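Local coordinates for DNA repair protein RecN (Deinococcus radiodurans, PDB 4ABX) that may take part in recombinational repair of damaged DNA, as an SMC-like, ATP-binding protein of which this chain is the coiled-coil domain, at residues A11-I14 / D15-A18. Residues are numbered along the deposited sequence; the frame is centred on the assembly and turned at random.
Sequences ARQI and DLLA
Gln-13 sends CG anti to its own nitrogen (chi1 -177°), which carries it toward Leu-17, and the bend at chi2, 71°, then brings CD across to Leu-16. Leu-17, with CG lying beside its backbone N (chi1 -61°), leans back to meet it: CD1 of Leu-17 comes 3.9 Å from CG of Gln-13. CD of Gln-13 lies 4.0 Å from CD2 of Leu-16. A long, flexible glutamine suits this partly exposed border of the helix pair, since its methylenes can pack on leucine without burying a wholly apolar residue; the leucines three and four residues on supply the methyls. Replacing Gln-13 by an alanine would probably uncover CD1 of Leu-17 and CD2 of Leu-16 and open a gap toward Glu-158 and Leu-162 of helix 145-169. Beneath the side chains, Leu-17 N donates to Gln-13 O at 3.0 Å and Ala-18 N to Ile-14 O, also at 3.0 Å, and CB of the small Ala-18 sits 3.3 Å from Ile-14 O. On another face, a water lies 2.9 Å from Ala-11 O and within reach of Asp-15 OD1, placed to bridge them, a fitting use of a short acid on an exposed surface. Ile-14, a beta-branched aliphatic, packs against Leu-159 and Glu-166 of the facing helix. Such i to i+4 backbone bonding, with side-chain packing at i+3 and i+4, is that of a regular alpha-helix, here helix 6-27, paired with helix 145-169 in the RecN coiled-coil domain.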
loop_
_atom_site.group_PDB
_atom_site.type_symbol
_atom_site.label_atom_id
_atom_site.label_comp_id
_atom_site.label_asym_id
_atom_site.label_seq_id
_atom_site.Cartn_x
_atom_site.Cartn_y
_atom_site.Cartn_z
ATOM N N ALA A 11 -38.007 57.758 -22.511
ATOM C CA ALA A 11 -38.199 57.319 -21.131
ATOM C C ALA A 11 -37.458 56.008 -20.886
ATOM O O ALA A 11 -36.784 55.842 -19.867
ATOM C CB ALA A 11 -39.683 57.166 -20.817
ATOM N N ARG A 12 -37.577 55.082 -21.830
ATOM C CA ARG A 12 -36.912 53.793 -21.705
ATOM C C ARG A 12 -35.395 53.941 -21.799
ATOM O O ARG A 12 -34.657 53.247 -21.112
ATOM C CB ARG A 12 -37.444 52.786 -22.740
ATOM C CG ARG A 12 -38.927 52.424 -22.543
ATOM C CD ARG A 12 -39.343 51.193 -23.346
ATOM N NE ARG A 12 -38.998 51.300 -24.760
ATOM C CZ ARG A 12 -39.796 51.809 -25.694
ATOM N NH1 ARG A 12 -41.005 52.265 -25.378
ATOM N NH2 ARG A 12 -39.383 51.861 -26.954
ATOM N N GLN A 13 -34.932 54.855 -22.645
ATOM C CA GLN A 13 -33.499 55.065 -22.789
ATOM C C GLN A 13 -32.907 55.635 -21.503
ATOM O O GLN A 13 -31.795 55.282 -21.112
ATOM C CB GLN A 13 -33.192 55.975 -23.979
ATOM C CG GLN A 13 -31.701 56.171 -24.238
ATOM C CD GLN A 13 -31.032 54.925 -24.792
ATOM O OE1 GLN A 13 -29.817 54.892 -24.981
ATOM N NE2 GLN A 13 -31.826 53.899 -25.065
ATOM N N ILE A 14 -33.656 56.515 -20.845
ATOM C CA ILE A 14 -33.244 57.049 -19.547
ATOM C C ILE A 14 -33.046 55.938 -18.510
ATOM O O ILE A 14 -32.063 55.951 -17.771
ATOM C CB ILE A 14 -34.247 58.101 -19.018
ATOM C CG1 ILE A 14 -34.147 59.378 -19.853
ATOM C CG2 ILE A 14 -33.997 58.402 -17.539
ATOM C CD1 ILE A 14 -35.206 60.428 -19.529
ATOM N N ASP A 15 -33.976 54.983 -18.458
ATOM C CA ASP A 15 -33.872 53.859 -17.526
ATOM C C ASP A 15 -32.671 52.977 -17.851
ATOM O O ASP A 15 -31.960 52.521 -16.958
ATOM C CB ASP A 15 -35.141 52.999 -17.557
ATOM C CG ASP A 15 -36.308 53.639 -16.825
ATOM O OD1 ASP A 15 -36.074 54.532 -15.987
ATOM O OD2 ASP A 15 -37.461 53.233 -17.080
ATOM N N LEU A 16 -32.472 52.718 -19.139
ATOM C CA LEU A 16 -31.340 51.921 -19.604
ATOM C C LEU A 16 -30.013 52.510 -19.128
ATOM O O LEU A 16 -29.191 51.825 -18.519
ATOM C CB LEU A 16 -31.355 51.854 -21.134
ATOM C CG LEU A 16 -30.153 51.231 -21.849
ATOM C CD1 LEU A 16 -29.907 49.813 -21.356
ATOM C CD2 LEU A 16 -30.376 51.241 -23.350
ATOM N N LEU A 17 -29.808 53.791 -19.410
ATOM C CA LEU A 17 -28.542 54.439 -19.104
ATOM C C LEU A 17 -28.327 54.557 -17.596
ATOM O O LEU A 17 -27.226 54.313 -17.095
ATOM C CB LEU A 17 -28.482 55.817 -19.766
ATOM C CG LEU A 17 -28.570 55.823 -21.294
ATOM C CD1 LEU A 17 -28.902 57.227 -21.813
ATOM C CD2 LEU A 17 -27.278 55.298 -21.912
ATOM N N ALA A 18 -29.380 54.927 -16.875
ATOM C CA ALA A 18 -29.289 55.043 -15.425
ATOM C C ALA A 18 -28.842 53.717 -14.813
ATOM O O ALA A 18 -28.026 53.694 -13.895
ATOM C CB ALA A 18 -30.618 55.486 -14.832
HETATM O O HOH W 1 -37.721 56.981 -17.331
#